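Side-chain contacts in cytochrome oxidase subunit II (Rhodothermus marinus, PDB 1W2L), which probably passes electrons from cytochrome c toward the copper A centre of a caa3-type oxygen reductase, this chain being its heme c domain: residues R42-E45 with T49-A52; E54-E59 with K67-Y72. One frame throughout, in Å; residues are numbered along the deposited sequence.

Contact 1: R42-E45 with T49-A52; sequences RTFE and TAVA. With HEC (heme c), chain B.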
ATOM      1  N   ARG A  42       3.565  -0.610 -11.994  1.00 17.80           N
ATOM      2  CA  ARG A  42       2.244  -0.042 -11.877  1.00 16.02           C
ATOM      3  C   ARG A  42       1.932   0.883 -13.054  1.00 17.75           C
ATOM      4  O   ARG A  42       2.793   1.653 -13.463  1.00 20.67           O
ATOM      5  CB  ARG A  42       2.071   0.728 -10.568  1.00 16.17           C
ATOM      6  CG  ARG A  42       2.651   0.103  -9.339  1.00 14.27           C
ATOM      7  CD  ARG A  42       2.300  -1.329  -9.091  1.00 13.62           C
ATOM      8  NE  ARG A  42       0.896  -1.581  -8.886  1.00 14.20           N
ATOM      9  CZ  ARG A  42       0.077  -2.386  -9.504  1.00 15.46           C
ATOM     10  NH1 ARG A  42      -1.188  -2.447  -9.092  1.00 16.70           N
ATOM     11  NH2 ARG A  42       0.474  -3.145 -10.533  1.00 19.75           N
ATOM     12  N   THR A  43       0.700   0.831 -13.511  1.00 17.31           N
ATOM     13  CA  THR A  43       0.203   1.771 -14.515  1.00 19.55           C
ATOM     14  C   THR A  43      -0.853   2.657 -13.876  1.00 16.63           C
ATOM     15  O   THR A  43      -1.767   2.106 -13.231  1.00 18.54           O
ATOM     16  CB  THR A  43      -0.394   1.043 -15.729  1.00 20.22           C
ATOM     17  OG1 THR A  43       0.670   0.255 -16.262  1.00 26.27           O
ATOM     18  CG2 THR A  43      -0.853   2.053 -16.782  1.00 22.14           C
ATOM     19  N   PHE A  44      -0.766   3.952 -14.053  1.00 18.25           N
ATOM     20  CA  PHE A  44      -1.703   4.887 -13.446  1.00 18.12           C
ATOM     21  C   PHE A  44      -2.785   5.337 -14.386  1.00 16.92           C
ATOM     22  O   PHE A  44      -2.771   5.082 -15.583  1.00 18.42           O
ATOM     23  CB  PHE A  44      -0.893   6.078 -12.897  1.00 20.96           C
ATOM     24  CG  PHE A  44       0.190   5.607 -11.962  1.00 19.20           C
ATOM     25  CD1 PHE A  44      -0.143   4.967 -10.804  1.00 19.02           C
ATOM     26  CD2 PHE A  44       1.509   5.787 -12.275  1.00 22.75           C
ATOM     27  CE1 PHE A  44       0.832   4.487  -9.968  1.00 18.51           C
ATOM     28  CE2 PHE A  44       2.522   5.333 -11.437  1.00 26.16           C
ATOM     29  CZ  PHE A  44       2.156   4.675 -10.275  1.00 23.48           C
ATOM     30  N   GLU A  45      -3.767   6.074 -13.831  1.00 19.90           N
ATOM     31  CA  GLU A  45      -4.941   6.440 -14.599  1.00 22.48           C
ATOM     32  C   GLU A  45      -4.529   7.283 -15.826  1.00 25.24           C
ATOM     33  O   GLU A  45      -5.296   7.247 -16.768  1.00 30.78           O
ATOM     34  CB  GLU A  45      -5.984   7.185 -13.800  1.00 29.10           C
ATOM     35  CG  GLU A  45      -6.153   7.070 -12.333  1.00 40.34           C
ATOM     36  CD  GLU A  45      -7.038   8.187 -11.782  1.00 44.41           C
ATOM     37  OE1 GLU A  45      -8.236   7.905 -11.569  1.00 48.25           O
ATOM     38  OE2 GLU A  45      -6.502   9.320 -11.605  1.00 42.64           O
ATOM     39  N   THR A  49       3.647   4.969 -15.904  1.00 31.47           N
ATOM     40  CA  THR A  49       3.993   3.777 -15.170  1.00 27.06           C
ATOM     41  C   THR A  49       5.137   4.083 -14.224  1.00 29.56           C
ATOM     42  O   THR A  49       5.892   5.042 -14.422  1.00 34.56           O
ATOM     43  CB  THR A  49       4.431   2.654 -16.124  1.00 32.29           C
ATOM     44  OG1 THR A  49       5.632   3.084 -16.741  1.00 44.90           O
ATOM     45  CG2 THR A  49       3.462   2.463 -17.282  1.00 44.59           C
ATOM     46  N   ALA A  50       5.264   3.230 -13.246  1.00 27.12           N
ATOM     47  CA  ALA A  50       6.361   3.331 -12.312  1.00 27.75           C
ATOM     48  C   ALA A  50       6.536   1.987 -11.633  1.00 21.11           C
ATOM     49  O   ALA A  50       5.580   1.229 -11.480  1.00 21.32           O
ATOM     50  CB  ALA A  50       6.114   4.352 -11.209  1.00 31.27           C
ATOM     51  N   VAL A  51       7.725   1.753 -11.129  1.00 20.94           N
ATOM     52  CA  VAL A  51       7.924   0.571 -10.302  1.00 18.35           C
ATOM     53  C   VAL A  51       7.543   0.842  -8.876  1.00 14.17           C
ATOM     54  O   VAL A  51       7.682   1.946  -8.338  1.00 13.93           O
ATOM     55  CB  VAL A  51       9.370   0.096 -10.425  1.00 22.88           C
ATOM     56  CG1 VAL A  51      10.409   0.787  -9.595  1.00 23.99           C
ATOM     57  CG2 VAL A  51       9.409  -1.426 -10.278  1.00 45.79           C
ATOM     58  N   ALA A  52       6.955  -0.176  -8.242  1.00 14.37           N
ATOM     59  CA  ALA A  52       6.569  -0.102  -6.850  1.00 11.52           C
ATOM     60  C   ALA A  52       7.758  -0.352  -5.931  1.00 11.07           C
ATOM     61  O   ALA A  52       7.951  -1.427  -5.375  1.00 13.81           O
ATOM     62  CB  ALA A  52       5.402  -1.051  -6.545  1.00 13.09           C
TER
HETATM   63 FE   HEC B1100      -4.786   1.475  -0.178  1.00  7.18          FE
HETATM   64  CHA HEC B1100      -3.739   1.781  -3.415  1.00  8.36           C
HETATM   65  CHB HEC B1100      -1.556   1.035   0.817  1.00  7.75           C
HETATM   66  CHC HEC B1100      -5.834   1.265   3.041  1.00  7.91           C
HETATM   67  CHD HEC B1100      -8.037   1.541  -1.235  1.00  7.88           C
HETATM   68  NA  HEC B1100      -2.998   1.442  -1.124  1.00  7.68           N
HETATM   69  C1A HEC B1100      -2.776   1.619  -2.476  1.00  7.71           C
HETATM   70  C2A HEC B1100      -1.379   1.362  -2.717  1.00  8.00           C
HETATM   71  C3A HEC B1100      -0.764   1.207  -1.537  1.00  8.17           C
HETATM   72  C4A HEC B1100      -1.781   1.244  -0.497  1.00  7.15           C
HETATM   73  CMA HEC B1100       0.702   0.876  -1.258  1.00  9.86           C
HETATM   74  CAA HEC B1100      -0.789   1.218  -4.126  1.00  9.74           C
HETATM   75  CBA HEC B1100      -1.101  -0.215  -4.554  1.00 10.88           C
HETATM   76  CGA HEC B1100      -0.640  -0.653  -5.985  1.00 11.50           C
HETATM   77  O1A HEC B1100      -1.125  -1.702  -6.333  1.00 13.30           O
HETATM   78  O2A HEC B1100       0.105   0.127  -6.636  1.00 11.68           O
HETATM   79  NB  HEC B1100      -3.863   1.190   1.593  1.00  7.73           N
HETATM   80  C1B HEC B1100      -2.568   0.999   1.761  1.00  7.88           C
HETATM   81  C2B HEC B1100      -2.257   0.780   3.193  1.00  7.87           C
HETATM   82  C3B HEC B1100      -3.470   0.920   3.821  1.00  7.79           C
HETATM   83  C4B HEC B1100      -4.480   1.135   2.838  1.00  7.70           C
HETATM   84  CMB HEC B1100      -0.934   0.453   3.750  1.00  9.64           C
HETATM   85  CAB HEC B1100      -3.768   0.845   5.300  1.00  9.71           C
HETATM   86  CBB HEC B1100      -2.892   1.863   6.069  1.00 10.75           C
HETATM   87  NC  HEC B1100      -6.552   1.462   0.739  1.00  8.06           N
HETATM   88  C1C HEC B1100      -6.762   1.347   2.112  1.00  7.27           C
HETATM   89  C2C HEC B1100      -8.230   1.329   2.331  1.00  7.98           C
HETATM   90  C3C HEC B1100      -8.825   1.412   1.145  1.00  8.40           C
HETATM   91  C4C HEC B1100      -7.807   1.514   0.138  1.00  7.91           C
HETATM   92  CMC HEC B1100      -8.836   1.193   3.728  1.00  8.80           C
HETATM   93  CAC HEC B1100     -10.313   1.246   0.809  1.00 10.13           C
HETATM   94  CBC HEC B1100     -11.287   2.216   1.434  1.00 11.60           C
HETATM   95  ND  HEC B1100      -5.692   1.674  -1.970  1.00  8.78           N
HETATM   96  C1D HEC B1100      -7.036   1.637  -2.193  1.00  8.11           C
HETATM   97  C2D HEC B1100      -7.313   1.704  -3.610  1.00  7.97           C
HETATM   98  C3D HEC B1100      -6.112   1.794  -4.179  1.00  7.79           C
HETATM   99  C4D HEC B1100      -5.093   1.782  -3.197  1.00  7.82           C
HETATM  100  CMD HEC B1100      -8.656   1.654  -4.205  1.00  9.75           C
HETATM  101  CAD HEC B1100      -5.826   1.888  -5.729  1.00 10.08           C
HETATM  102  CBD HEC B1100      -5.988   3.315  -6.249  1.00 10.62           C
HETATM  103  CGD HEC B1100      -4.806   4.151  -5.897  1.00 10.76           C
HETATM  104  O1D HEC B1100      -4.912   5.097  -5.063  1.00 12.80           O
HETATM  105  O2D HEC B1100      -3.688   3.860  -6.419  1.00 11.71           O
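R42 and A50 form the antiparallel hydrogen-bonded pair of a small hairpin, closed by R42 N to A50 O at 2.8 Å and A50 N to R42 O at 2.9 Å, while T43 and T49 next to them make the non-hydrogen-bonded pair. R42 O is used twice: besides the amide of A50 it receives a C-H...O contact from T49 CA at 3.0 Å. T43 and T49 lie side by side on one face of the hairpin and point the same way, with OG1 of T43 coming 3.7 Å from CG2 of T49. The other face carries R42 and A50. There the ring of F44, its CG turned beside its own backbone N, presents an edge to the methyl of A50, CE2 lying 3.7 Å from A50 CB. One face of the same ring is turned toward R42 O, which sits over its rim. In the R42 side chain the bend at chi2 (-50°) lays CD 4.0 Å from A52 CB, and the next bend, chi3 -63°, turns NE to the heme. The guanidinium meets one propionate at its edge: NE donates a nearly straight bond to O2A of heme c (2.9 Å, 166°), which would offset the propionate charge. NH1 lies near O1A, but is modelled as joined to a TRS molecule, probably from the crystallisation liquor. In the fold, the strands 41-43 and 49-51 form a two-stranded antiparallel hairpin just before helix 54-62. T43 and E45 make backbone hydrogen bonds to Q70 and V68 of the loop preceding helix 85-96, and A52 is bonded back to G39 and S40.

Contact 2: E54-E59 with K67-Y72; sequences ENYLRE and KVVQGY. With HEC (heme c), chain B; ACT (acetate ion), chain D.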
ATOM      1  N   GLU A  54      10.198   1.469  -2.604  1.00 10.77           N
ATOM      2  CA  GLU A  54       9.876   1.964  -1.275  1.00 11.44           C
ATOM      3  C   GLU A  54       9.238   3.335  -1.317  1.00 10.47           C
ATOM      4  O   GLU A  54       8.250   3.618  -0.617  1.00 11.78           O
ATOM      5  CB  GLU A  54      11.127   2.020  -0.417  1.00 16.32           C
ATOM      6  CG  GLU A  54      11.003   1.976   1.054  1.00 27.70           C
ATOM      7  CD  GLU A  54      11.772   0.904   1.819  1.00 26.96           C
ATOM      8  OE1 GLU A  54      12.156  -0.189   1.301  1.00 29.19           O
ATOM      9  OE2 GLU A  54      12.009   1.052   3.017  1.00 36.62           O
ATOM     10  N   ASN A  55       9.816   4.238  -2.147  1.00  9.73           N
ATOM     11  CA  ASN A  55       9.252   5.570  -2.275  1.00 10.39           C
ATOM     12  C   ASN A  55       7.834   5.557  -2.804  1.00  9.46           C
ATOM     13  O   ASN A  55       6.975   6.354  -2.370  1.00 10.96           O
ATOM     14  CB  ASN A  55      10.120   6.462  -3.148  1.00 11.28           C
ATOM     15  CG  ASN A  55      11.317   6.992  -2.388  1.00 13.95           C
ATOM     16  OD1 ASN A  55      11.298   7.018  -1.188  1.00 26.72           O
ATOM     17  ND2 ASN A  55      12.329   7.366  -3.080  1.00 18.80           N
ATOM     18  N   TYR A  56       7.538   4.690  -3.764  1.00  9.82           N
ATOM     19  CA  TYR A  56       6.172   4.608  -4.252  1.00  9.73           C
ATOM     20  C   TYR A  56       5.210   4.145  -3.176  1.00  9.53           C
ATOM     21  O   TYR A  56       4.094   4.654  -3.074  1.00 10.42           O
ATOM     22  CB  TYR A  56       6.106   3.677  -5.484  1.00 10.49           C
ATOM     23  CG  TYR A  56       4.676   3.339  -5.839  1.00  9.94           C
ATOM     24  CD1 TYR A  56       3.897   4.297  -6.471  1.00 11.64           C
ATOM     25  CD2 TYR A  56       4.086   2.157  -5.511  1.00  9.97           C
ATOM     26  CE1 TYR A  56       2.580   4.045  -6.792  1.00 12.02           C
ATOM     27  CE2 TYR A  56       2.765   1.893  -5.829  1.00  9.83           C
ATOM     28  CZ  TYR A  56       2.006   2.842  -6.471  1.00 10.29           C
ATOM     29  OH  TYR A  56       0.700   2.622  -6.793  1.00 11.15           O
ATOM     30  N   LEU A  57       5.602   3.161  -2.393  1.00  9.87           N
ATOM     31  CA  LEU A  57       4.742   2.689  -1.319  1.00 10.50           C
ATOM     32  C   LEU A  57       4.510   3.804  -0.305  1.00 10.45           C
ATOM     33  O   LEU A  57       3.399   4.020   0.160  1.00 11.77           O
ATOM     34  CB  LEU A  57       5.320   1.435  -0.680  1.00 11.23           C
ATOM     35  CG  LEU A  57       5.455   0.221  -1.594  1.00 12.27           C
ATOM     36  CD1 LEU A  57       6.089  -0.949  -0.838  1.00 14.91           C
ATOM     37  CD2 LEU A  57       4.112  -0.173  -2.166  1.00 13.75           C
ATOM     38  N   ARG A  58       5.567   4.524   0.049  1.00 11.09           N
ATOM     39  CA  ARG A  58       5.492   5.620   1.008  1.00 13.30           C
ATOM     40  C   ARG A  58       4.547   6.688   0.480  1.00 13.01           C
ATOM     41  O   ARG A  58       3.680   7.186   1.234  1.00 14.15           O
ATOM     42  CB  ARG A  58       6.906   6.161   1.368  1.00 16.25           C
ATOM     43  CG  ARG A  58       7.012   7.313   2.320  1.00 16.08           C
ATOM     44  CD  ARG A  58       8.508   7.766   2.364  1.00 21.15           C
ATOM     45  NE  ARG A  58       8.438   8.948   3.238  1.00 21.91           N
ATOM     46  CZ  ARG A  58       8.399   8.986   4.531  1.00 23.56           C
ATOM     47  NH1 ARG A  58       8.444   7.807   5.176  1.00 28.13           N
ATOM     48  NH2 ARG A  58       8.332  10.165   5.184  1.00 37.48           N
ATOM     49  N   GLU A  59       4.707   7.074  -0.758  1.00 12.30           N
ATOM     50  CA  GLU A  59       3.909   8.116  -1.407  1.00 13.95           C
ATOM     51  C   GLU A  59       2.434   7.677  -1.452  1.00 12.47           C
ATOM     52  O   GLU A  59       1.503   8.441  -1.254  1.00 13.11           O
ATOM     53  CB  GLU A  59       4.336   8.456  -2.812  1.00 17.02           C
ATOM     54  CG  GLU A  59       3.527   9.423  -3.645  1.00 28.53           C
ATOM     55  CD  GLU A  59       3.553   9.450  -5.150  1.00 35.22           C
ATOM     56  OE1 GLU A  59       3.519   8.417  -5.889  1.00 31.28           O
ATOM     57  OE2 GLU A  59       3.596  10.587  -5.704  1.00 43.99           O
ATOM     58  N   LYS A  67      -1.191   9.624  -6.987  1.00 27.78           N
ATOM     59  CA  LYS A  67      -1.069   8.863  -8.233  1.00 24.13           C
ATOM     60  C   LYS A  67      -2.016   7.655  -8.056  1.00 20.23           C
ATOM     61  O   LYS A  67      -1.893   6.993  -6.993  1.00 22.20           O
ATOM     62  CB  LYS A  67       0.286   8.312  -8.602  1.00 29.99           C
ATOM     63  CG  LYS A  67       1.294   9.279  -9.186  1.00 38.73           C
ATOM     64  CD  LYS A  67       2.597   8.595  -9.570  1.00 45.99           C
ATOM     65  CE  LYS A  67       3.798   9.541  -9.608  1.00 52.72           C
ATOM     66  NZ  LYS A  67       4.951   9.056 -10.411  1.00 59.25           N
ATOM     67  N   VAL A  68      -2.895   7.393  -8.952  1.00 17.24           N
ATOM     68  CA  VAL A  68      -3.920   6.362  -8.784  1.00 14.93           C
ATOM     69  C   VAL A  68      -3.761   5.243  -9.797  1.00 14.40           C
ATOM     70  O   VAL A  68      -3.754   5.507 -11.003  1.00 16.70           O
ATOM     71  CB  VAL A  68      -5.321   6.989  -8.924  1.00 16.36           C
ATOM     72  CG1 VAL A  68      -6.445   5.980  -8.722  1.00 17.56           C
ATOM     73  CG2 VAL A  68      -5.474   8.160  -7.965  1.00 20.03           C
ATOM     74  N   VAL A  69      -3.695   4.002  -9.325  1.00 12.11           N
ATOM     75  CA  VAL A  69      -3.575   2.836 -10.219  1.00 13.42           C
ATOM     76  C   VAL A  69      -4.762   2.780 -11.164  1.00 14.02           C
ATOM     77  O   VAL A  69      -5.927   2.930 -10.768  1.00 14.80           O
ATOM     78  CB  VAL A  69      -3.438   1.554  -9.371  1.00 14.64           C
ATOM     79  CG1 VAL A  69      -3.384   0.318 -10.235  1.00 17.65           C
ATOM     80  CG2 VAL A  69      -2.230   1.636  -8.454  1.00 18.01           C
ATOM     81  N   GLN A  70      -4.481   2.553 -12.445  1.00 15.41           N
ATOM     82  CA  GLN A  70      -5.587   2.492 -13.427  1.00 17.37           C
ATOM     83  C   GLN A  70      -6.571   1.400 -13.047  1.00 17.59           C
ATOM     84  O   GLN A  70      -6.263   0.284 -12.626  1.00 18.09           O
ATOM     85  CB  GLN A  70      -4.952   2.316 -14.787  1.00 21.61           C
ATOM     86  CG  GLN A  70      -4.947   0.957 -15.337  1.00 25.05           C
ATOM     87  CD  GLN A  70      -4.414   0.778 -16.745  1.00 20.17           C
ATOM     88  OE1 GLN A  70      -4.466   1.689 -17.561  1.00 22.88           O
ATOM     89  NE2 GLN A  70      -3.905  -0.408 -16.952  1.00 23.62           N
ATOM     90  N   GLY A  71      -7.834   1.722 -13.284  1.00 16.72           N
ATOM     91  CA  GLY A  71      -8.930   0.797 -13.128  1.00 16.14           C
ATOM     92  C   GLY A  71      -9.348   0.565 -11.698  1.00 15.25           C
ATOM     93  O   GLY A  71     -10.095  -0.388 -11.442  1.00 16.50           O
ATOM     94  N   TYR A  72      -8.962   1.445 -10.810  1.00 14.16           N
ATOM     95  CA  TYR A  72      -9.414   1.466  -9.416  1.00 12.96           C
ATOM     96  C   TYR A  72     -10.048   2.784  -9.076  1.00 13.49           C
ATOM     97  O   TYR A  72      -9.653   3.842  -9.575  1.00 16.60           O
ATOM     98  CB  TYR A  72      -8.230   1.187  -8.474  1.00 12.28           C
ATOM     99  CG  TYR A  72      -7.800  -0.247  -8.477  1.00 12.66           C
ATOM    100  CD1 TYR A  72      -8.478  -1.147  -7.677  1.00 12.86           C
ATOM    101  CD2 TYR A  72      -6.763  -0.708  -9.276  1.00 14.88           C
ATOM    102  CE1 TYR A  72      -8.098  -2.453  -7.673  1.00 14.33           C
ATOM    103  CE2 TYR A  72      -6.396  -2.043  -9.275  1.00 15.43           C
ATOM    104  CZ  TYR A  72      -7.087  -2.927  -8.448  1.00 15.73           C
ATOM    105  OH  TYR A  72      -6.811  -4.263  -8.368  1.00 18.42           O
TER
HETATM  106 FE   HEC B1100      -4.786   1.475  -0.178  1.00  7.18          FE
HETATM  107  CHA HEC B1100      -3.739   1.781  -3.415  1.00  8.36           C
HETATM  108  CHB HEC B1100      -1.556   1.035   0.817  1.00  7.75           C
HETATM  109  CHC HEC B1100      -5.834   1.265   3.041  1.00  7.91           C
HETATM  110  CHD HEC B1100      -8.037   1.541  -1.235  1.00  7.88           C
HETATM  111  NA  HEC B1100      -2.998   1.442  -1.124  1.00  7.68           N
HETATM  112  C1A HEC B1100      -2.776   1.619  -2.476  1.00  7.71           C
HETATM  113  C2A HEC B1100      -1.379   1.362  -2.717  1.00  8.00           C
HETATM  114  C3A HEC B1100      -0.764   1.207  -1.537  1.00  8.17           C
HETATM  115  C4A HEC B1100      -1.781   1.244  -0.497  1.00  7.15           C
HETATM  116  CMA HEC B1100       0.702   0.876  -1.258  1.00  9.86           C
HETATM  117  CAA HEC B1100      -0.789   1.218  -4.126  1.00  9.74           C
HETATM  118  CBA HEC B1100      -1.101  -0.215  -4.554  1.00 10.88           C
HETATM  119  CGA HEC B1100      -0.640  -0.653  -5.985  1.00 11.50           C
HETATM  120  O1A HEC B1100      -1.125  -1.702  -6.333  1.00 13.30           O
HETATM  121  O2A HEC B1100       0.105   0.127  -6.636  1.00 11.68           O
HETATM  122  NB  HEC B1100      -3.863   1.190   1.593  1.00  7.73           N
HETATM  123  C1B HEC B1100      -2.568   0.999   1.761  1.00  7.88           C
HETATM  124  C2B HEC B1100      -2.257   0.780   3.193  1.00  7.87           C
HETATM  125  C3B HEC B1100      -3.470   0.920   3.821  1.00  7.79           C
HETATM  126  C4B HEC B1100      -4.480   1.135   2.838  1.00  7.70           C
HETATM  127  CMB HEC B1100      -0.934   0.453   3.750  1.00  9.64           C
HETATM  128  CAB HEC B1100      -3.768   0.845   5.300  1.00  9.71           C
HETATM  129  CBB HEC B1100      -2.892   1.863   6.069  1.00 10.75           C
HETATM  130  NC  HEC B1100      -6.552   1.462   0.739  1.00  8.06           N
HETATM  131  C1C HEC B1100      -6.762   1.347   2.112  1.00  7.27           C
HETATM  132  C2C HEC B1100      -8.230   1.329   2.331  1.00  7.98           C
HETATM  133  C3C HEC B1100      -8.825   1.412   1.145  1.00  8.40           C
HETATM  134  C4C HEC B1100      -7.807   1.514   0.138  1.00  7.91           C
HETATM  135  CMC HEC B1100      -8.836   1.193   3.728  1.00  8.80           C
HETATM  136  CAC HEC B1100     -10.313   1.246   0.809  1.00 10.13           C
HETATM  137  CBC HEC B1100     -11.287   2.216   1.434  1.00 11.60           C
HETATM  138  ND  HEC B1100      -5.692   1.674  -1.970  1.00  8.78           N
HETATM  139  C1D HEC B1100      -7.036   1.637  -2.193  1.00  8.11           C
HETATM  140  C2D HEC B1100      -7.313   1.704  -3.610  1.00  7.97           C
HETATM  141  C3D HEC B1100      -6.112   1.794  -4.179  1.00  7.79           C
HETATM  142  C4D HEC B1100      -5.093   1.782  -3.197  1.00  7.82           C
HETATM  143  CMD HEC B1100      -8.656   1.654  -4.205  1.00  9.75           C
HETATM  144  CAD HEC B1100      -5.826   1.888  -5.729  1.00 10.08           C
HETATM  145  CBD HEC B1100      -5.988   3.315  -6.249  1.00 10.62           C
HETATM  146  CGD HEC B1100      -4.806   4.151  -5.897  1.00 10.76           C
HETATM  147  O1D HEC B1100      -4.912   5.097  -5.063  1.00 12.80           O
HETATM  148  O2D HEC B1100      -3.688   3.860  -6.419  1.00 11.71           O
HETATM  149  C   ACT D1102      13.583   0.493  -3.459  1.00 14.75           C
HETATM  150  O   ACT D1102      12.588  -0.056  -2.913  1.00 15.01           O
HETATM  151  OXT ACT D1102      13.825   1.649  -3.764  1.00 16.45           O
HETATM  152  CH3 ACT D1102      14.735  -0.508  -3.786  1.00 18.88           C
HETATM  153  O   HOH W   1      -1.178   4.659  -5.581  1.00 16.82           O
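Y56 ends against V69, its OH 3.5 Å from the CG2 methyl, at the place where the two heme propionates come near each other. With CG anti to the backbone N (chi1 168°), the ring carries its hydroxyl from helix 54-62 to V69 and the propionate, where it donates a short bond of 2.6 Å to O2A of heme c, which lies at the ring edge and in its plane. V69 serves the other propionate through its backbone: V69 N donates to O2D of heme c at 2.9 Å and 171°. The CG2 methyl of V69 lies between these groups, 3.3 Å from both O2A and O2D of the heme. A water joins the two segments beside it, 3.0 Å from Y56 OH and also within bonding distance of K67 O and O2D of the heme. Apolar groups cover the heme substituents nearby: V68 CG1 packs 3.7 Å from CBD of the heme, and CB of Y72 lies against the start of the same propionate. At the exposed end, E59 and K67 cross at about a right angle, with OE1 of E59 3.8 Å from CD of K67. The lysine chain runs past the carboxylate, and NZ of K67 stays 4.8 Å from E59 OE1, so opposite charges are near without touching. V69 to Y72 form a type II beta turn, and the Y72 ring has a cation-pi contact with R28. Within this contact the propionates receive the Y56 hydroxyl and the V69 amide, neutral donors that would help to stabilise negative charge there, alongside R42 at O2A, and may thereby influence the heme potential.

Overall arrangement
The two contacts follow one another along the chain, contact 1 closing before contact 2 opens, and their centres lie 7 Å apart on the same side of the domain. Strand 49-51 is followed in the chain by helix 54-62, so the hairpin and the helix are direct neighbours, and CZ of F44 packs 3.6 Å from CE1 of Y56. Loop 67-72 is joined by backbone bonds to the end of strand 41-43 and the residues just after it. Both contacts reach the same heme c at its propionate edge, contact 1 lying about 13 Å from the chain centre and contact 2 about 7 Å, measured between centres. Together they wrap that edge of the cytochrome c domain with a hairpin, a helix and a loop.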